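Local coordinates for ORF10 (Moritella marina, PDB 6RIW), which forms the ketosynthase-chain length factor didomain of a polyunsaturated fatty acid synthase, probably condensing acyl chains bound to acyl carrier protein, at residues 604-616 with 931-945. Residues are numbered along the deposited sequence; the frame is centred on the assembly and turned at random.
Sequences SLLQQGINLTVEQ and AIKAQFAGKHLNKVN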
loop_
_atom_site.group_PDB
_atom_site.type_symbol
_atom_site.label_atom_id
_atom_site.label_comp_id
_atom_site.label_asym_id
_atom_site.label_seq_id
_atom_site.Cartn_x
_atom_site.Cartn_y
_atom_site.Cartn_z
ATOM N N SER A 604 -31.548 -11.964 9.691
ATOM C CA SER A 604 -32.724 -11.825 8.845
ATOM C C SER A 604 -33.763 -12.891 9.165
ATOM O O SER A 604 -34.952 -12.590 9.310
ATOM C CB SER A 604 -32.304 -11.919 7.374
ATOM O OG SER A 604 -31.821 -10.678 6.912
ATOM N N LEU A 605 -33.338 -14.153 9.211
ATOM C CA LEU A 605 -34.262 -15.248 9.501
ATOM C C LEU A 605 -34.913 -15.078 10.865
ATOM O O LEU A 605 -36.129 -15.273 11.015
ATOM C CB LEU A 605 -33.524 -16.578 9.454
ATOM C CG LEU A 605 -33.012 -16.955 8.065
ATOM C CD1 LEU A 605 -32.017 -18.095 8.245
ATOM C CD2 LEU A 605 -34.179 -17.344 7.157
ATOM N N LEU A 606 -34.112 -14.721 11.871
ATOM C CA LEU A 606 -34.655 -14.482 13.203
ATOM C C LEU A 606 -35.667 -13.349 13.179
ATOM O O LEU A 606 -36.821 -13.511 13.597
ATOM C CB LEU A 606 -33.504 -14.169 14.170
ATOM C CG LEU A 606 -33.790 -14.387 15.655
ATOM C CD1 LEU A 606 -34.171 -15.828 15.898
ATOM C CD2 LEU A 606 -32.565 -14.002 16.459
ATOM N N GLN A 607 -35.256 -12.181 12.691
ATOM C CA GLN A 607 -36.119 -11.020 12.813
ATOM C C GLN A 607 -37.387 -11.175 12.000
ATOM O O GLN A 607 -38.438 -10.671 12.414
ATOM C CB GLN A 607 -35.372 -9.752 12.414
ATOM C CG GLN A 607 -34.361 -9.340 13.477
ATOM C CD GLN A 607 -33.410 -8.281 13.005
ATOM O OE1 GLN A 607 -33.758 -7.423 12.193
ATOM N NE2 GLN A 607 -32.192 -8.317 13.533
ATOM N N GLN A 608 -37.327 -11.880 10.860
ATOM C CA GLN A 608 -38.516 -11.958 10.027
ATOM C C GLN A 608 -39.467 -13.060 10.468
ATOM O O GLN A 608 -40.590 -13.120 9.956
ATOM C CB GLN A 608 -38.130 -12.154 8.557
ATOM C CG GLN A 608 -37.378 -10.922 8.002
ATOM C CD GLN A 608 -37.605 -10.727 6.511
ATOM O OE1 GLN A 608 -37.011 -11.420 5.709
ATOM N NE2 GLN A 608 -38.447 -9.760 6.141
ATOM N N GLY A 609 -39.040 -13.922 11.379
ATOM C CA GLY A 609 -39.928 -14.882 11.997
ATOM C C GLY A 609 -39.930 -16.251 11.369
ATOM O O GLY A 609 -40.872 -17.019 11.600
ATOM N N ILE A 610 -38.908 -16.596 10.595
ATOM C CA ILE A 610 -38.849 -17.888 9.916
ATOM C C ILE A 610 -37.802 -18.738 10.617
ATOM O O ILE A 610 -36.598 -18.451 10.547
ATOM C CB ILE A 610 -38.537 -17.733 8.427
ATOM C CG1 ILE A 610 -39.618 -16.884 7.762
ATOM C CG2 ILE A 610 -38.428 -19.115 7.766
ATOM C CD1 ILE A 610 -41.019 -17.505 7.763
ATOM N N ASN A 611 -38.253 -19.788 11.295
ATOM C CA ASN A 611 -37.394 -20.613 12.138
ATOM C C ASN A 611 -36.966 -21.818 11.306
ATOM O O ASN A 611 -37.641 -22.843 11.282
ATOM C CB ASN A 611 -38.122 -21.037 13.420
ATOM C CG ASN A 611 -37.281 -21.964 14.305
ATOM O OD1 ASN A 611 -36.048 -21.856 14.356
ATOM N ND2 ASN A 611 -37.951 -22.871 15.023
ATOM N N LEU A 612 -35.842 -21.682 10.604
ATOM C CA LEU A 612 -35.245 -22.817 9.915
ATOM C C LEU A 612 -34.425 -23.657 10.887
ATOM O O LEU A 612 -33.990 -23.179 11.939
ATOM C CB LEU A 612 -34.337 -22.344 8.778
ATOM C CG LEU A 612 -34.947 -21.470 7.702
ATOM C CD1 LEU A 612 -33.882 -21.169 6.654
ATOM C CD2 LEU A 612 -36.146 -22.174 7.084
ATOM N N THR A 613 -34.193 -24.920 10.520
ATOM C CA THR A 613 -33.255 -25.712 11.299
ATOM C C THR A 613 -31.849 -25.143 11.143
ATOM O O THR A 613 -31.572 -24.340 10.244
ATOM C CB THR A 613 -33.255 -27.190 10.876
ATOM O OG1 THR A 613 -32.884 -27.308 9.499
ATOM C CG2 THR A 613 -34.619 -27.836 11.092
ATOM N N VAL A 614 -30.952 -25.556 12.042
ATOM C CA VAL A 614 -29.564 -25.114 11.928
ATOM C C VAL A 614 -28.988 -25.532 10.581
ATOM O O VAL A 614 -28.258 -24.768 9.933
ATOM C CB VAL A 614 -28.720 -25.661 13.091
ATOM C CG1 VAL A 614 -27.253 -25.325 12.873
ATOM C CG2 VAL A 614 -29.217 -25.082 14.406
ATOM N N GLU A 615 -29.325 -26.740 10.128
ATOM C CA GLU A 615 -28.774 -27.220 8.862
ATOM C C GLU A 615 -29.362 -26.469 7.674
ATOM O O GLU A 615 -28.652 -26.201 6.695
ATOM C CB GLU A 615 -29.000 -28.726 8.727
ATOM C CG GLU A 615 -28.331 -29.524 9.852
ATOM C CD GLU A 615 -27.843 -30.909 9.420
ATOM O OE1 GLU A 615 -26.969 -31.466 10.127
ATOM O OE2 GLU A 615 -28.333 -31.439 8.391
ATOM N N GLN A 616 -30.653 -26.121 7.734
ATOM C CA GLN A 616 -31.256 -25.335 6.661
ATOM C C GLN A 616 -30.626 -23.949 6.577
ATOM O O GLN A 616 -30.375 -23.432 5.477
ATOM C CB GLN A 616 -32.763 -25.201 6.872
ATOM C CG GLN A 616 -33.545 -26.429 6.428
ATOM C CD GLN A 616 -34.997 -26.354 6.832
ATOM O OE1 GLN A 616 -35.356 -25.656 7.789
ATOM N NE2 GLN A 616 -35.845 -27.054 6.097
ATOM N N ALA A 931 -37.343 -27.430 0.474
ATOM C CA ALA A 931 -37.952 -27.464 1.801
ATOM C C ALA A 931 -37.852 -26.123 2.510
ATOM O O ALA A 931 -38.681 -25.819 3.376
ATOM C CB ALA A 931 -37.291 -28.546 2.652
ATOM N N ILE A 932 -36.831 -25.328 2.189
ATOM C CA ILE A 932 -36.726 -23.993 2.767
ATOM C C ILE A 932 -37.772 -23.077 2.156
ATOM O O ILE A 932 -38.439 -22.315 2.866
ATOM C CB ILE A 932 -35.295 -23.451 2.582
ATOM C CG1 ILE A 932 -34.306 -24.299 3.384
ATOM C CG2 ILE A 932 -35.208 -21.983 3.002
ATOM C CD1 ILE A 932 -32.863 -24.034 3.082
ATOM N N LYS A 933 -37.959 -23.161 0.834
ATOM C CA LYS A 933 -38.970 -22.343 0.171
ATOM C C LYS A 933 -40.363 -22.603 0.741
ATOM O O LYS A 933 -41.183 -21.685 0.831
ATOM C CB LYS A 933 -38.953 -22.614 -1.334
ATOM C CG LYS A 933 -37.735 -22.090 -2.079
ATOM C CD LYS A 933 -37.739 -22.581 -3.535
ATOM C CE LYS A 933 -36.696 -21.848 -4.375
ATOM N NZ LYS A 933 -36.652 -22.272 -5.813
ATOM N N ALA A 934 -40.648 -23.858 1.116
ATOM C CA ALA A 934 -41.953 -24.221 1.668
ATOM C C ALA A 934 -42.135 -23.707 3.087
ATOM O O ALA A 934 -43.266 -23.483 3.528
ATOM C CB ALA A 934 -42.120 -25.739 1.645
ATOM N N GLN A 935 -41.045 -23.535 3.824
ATOM C CA GLN A 935 -41.094 -22.883 5.124
ATOM C C GLN A 935 -41.395 -21.391 5.028
ATOM O O GLN A 935 -41.635 -20.751 6.060
ATOM C CB GLN A 935 -39.766 -23.091 5.835
ATOM C CG GLN A 935 -39.575 -24.491 6.349
ATOM C CD GLN A 935 -40.223 -24.665 7.693
ATOM O OE1 GLN A 935 -41.373 -25.086 7.786
ATOM N NE2 GLN A 935 -39.498 -24.312 8.751
ATOM N N PHE A 936 -41.352 -20.821 3.825
ATOM C CA PHE A 936 -41.659 -19.417 3.602
ATOM C C PHE A 936 -43.026 -19.214 2.965
ATOM O O PHE A 936 -43.596 -18.127 3.094
ATOM C CB PHE A 936 -40.594 -18.774 2.687
ATOM C CG PHE A 936 -39.380 -18.224 3.414
ATOM C CD1 PHE A 936 -38.270 -19.015 3.640
ATOM C CD2 PHE A 936 -39.342 -16.896 3.825
ATOM C CE1 PHE A 936 -37.160 -18.519 4.295
ATOM C CE2 PHE A 936 -38.220 -16.376 4.467
ATOM C CZ PHE A 936 -37.124 -17.187 4.704
ATOM N N ALA A 937 -43.562 -20.234 2.296
ATOM C CA ALA A 937 -44.739 -20.072 1.451
ATOM C C ALA A 937 -45.930 -19.541 2.240
ATOM O O ALA A 937 -46.271 -20.068 3.303
ATOM C CB ALA A 937 -45.098 -21.411 0.800
ATOM N N GLY A 938 -46.551 -18.484 1.715
ATOM C CA GLY A 938 -47.766 -17.917 2.276
ATOM C C GLY A 938 -47.633 -17.254 3.633
ATOM O O GLY A 938 -48.648 -16.837 4.191
ATOM N N LYS A 939 -46.426 -17.130 4.185
ATOM C CA LYS A 939 -46.251 -16.572 5.522
ATOM C C LYS A 939 -46.224 -15.044 5.500
ATOM O O LYS A 939 -45.883 -14.419 4.492
ATOM C CB LYS A 939 -44.966 -17.101 6.161
ATOM C CG LYS A 939 -44.869 -18.610 6.184
ATOM C CD LYS A 939 -45.583 -19.198 7.394
ATOM C CE LYS A 939 -45.023 -20.578 7.762
ATOM N NZ LYS A 939 -43.741 -20.475 8.533
ATOM N N HIS A 940 -46.609 -14.443 6.625
ATOM C CA HIS A 940 -46.370 -13.026 6.863
ATOM C C HIS A 940 -45.002 -12.881 7.518
ATOM O O HIS A 940 -44.760 -13.478 8.573
ATOM C CB HIS A 940 -47.454 -12.431 7.757
ATOM C CG HIS A 940 -48.817 -12.434 7.128
ATOM N ND1 HIS A 940 -49.646 -13.538 7.146
ATOM C CD2 HIS A 940 -49.493 -11.467 6.457
ATOM C CE1 HIS A 940 -50.774 -13.253 6.518
ATOM N NE2 HIS A 940 -50.707 -12.003 6.091
ATOM N N LEU A 941 -44.102 -12.115 6.894
ATOM C CA LEU A 941 -42.787 -11.839 7.474
ATOM C C LEU A 941 -42.817 -10.518 8.228
ATOM O O LEU A 941 -43.450 -9.560 7.777
ATOM C CB LEU A 941 -41.702 -11.766 6.391
ATOM C CG LEU A 941 -41.604 -12.941 5.411
ATOM C CD1 LEU A 941 -40.361 -12.860 4.510
ATOM C CD2 LEU A 941 -41.629 -14.258 6.187
ATOM N N ASN A 942 -42.106 -10.456 9.355
ATOM C CA ASN A 942 -41.838 -9.168 9.983
ATOM C C ASN A 942 -40.790 -8.403 9.177
ATOM O O ASN A 942 -39.906 -8.994 8.563
ATOM C CB ASN A 942 -41.301 -9.324 11.409
ATOM C CG ASN A 942 -42.022 -10.366 12.209
ATOM O OD1 ASN A 942 -43.251 -10.384 12.258
ATOM N ND2 ASN A 942 -41.253 -11.238 12.862
ATOM N N LYS A 943 -40.883 -7.078 9.198
ATOM C CA LYS A 943 -39.793 -6.274 8.656
ATOM C C LYS A 943 -38.565 -6.392 9.556
ATOM O O LYS A 943 -38.684 -6.472 10.785
ATOM C CB LYS A 943 -40.226 -4.813 8.518
ATOM C CG LYS A 943 -41.328 -4.599 7.483
ATOM C CD LYS A 943 -41.108 -3.304 6.707
ATOM C CE LYS A 943 -42.321 -2.389 6.816
ATOM N NZ LYS A 943 -43.569 -3.121 6.461
ATOM N N VAL A 944 -37.369 -6.432 8.941
ATOM C CA VAL A 944 -36.150 -6.424 9.742
ATOM C C VAL A 944 -35.929 -5.036 10.327
ATOM O O VAL A 944 -36.422 -4.014 9.826
ATOM C CB VAL A 944 -34.912 -6.859 8.939
ATOM C CG1 VAL A 944 -35.076 -8.281 8.473
ATOM C CG2 VAL A 944 -34.703 -5.912 7.760
ATOM N N ASN A 945 -35.133 -5.006 11.380
ATOM C CA ASN A 945 -34.847 -3.746 12.048
ATOM C C ASN A 945 -33.917 -2.864 11.220
ATOM O O ASN A 945 -34.103 -1.643 11.153
ATOM C CB ASN A 945 -34.235 -4.033 13.412
ATOM C CG ASN A 945 -34.141 -2.794 14.256
ATOM O OD1 ASN A 945 -35.137 -2.080 14.450
ATOM N ND2 ASN A 945 -32.931 -2.504 14.747
HETATM O O HOH W 1 -43.128 -14.470 10.381
#
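One face of the Phe936 ring carries Ile610, whose CG2 makes a CH-pi contact 4.0 Å from the centroid while CG1 lies over CE2; at the edge, Ile932 O lies in the ring plane and Leu605 CD2, near that plane, meets CZ at 3.8 Å. With CG1 anti to its carbonyl carbon (chi1 -60°), Ile610 sends CD1 on to Leu941 CD2. Asn942 ND2 donates a nearly straight hydrogen bond to Gln607 O (2.9 Å, 166°), the acceptor in the Asn942 amide plane, the donor tilted from the carbonyl plane. The extended Gln608 crosses Leu941 and Val944 at a slant, and its NE2 donates to Asn942 O (2.9 Å), while Asn942 N returns a bond to Gln608 O. Gln608 OE1 accepts from Gln154 N and NE2 also donates to Asp152 O, so an alanine here would probably leave Asn942 O, Asp152 O and Gln154 N without these partners and open a gap beside Val944 CG1. Helix 597-608, in the second ketosynthase-family region, probably the chain length factor, ends in a Schellman motif at Gly609. A Thr613-Gln616 capping box starts the next helix. Gln616 CG packs on Ile932 CG1; Leu612 crosses Ile932 at about a right angle.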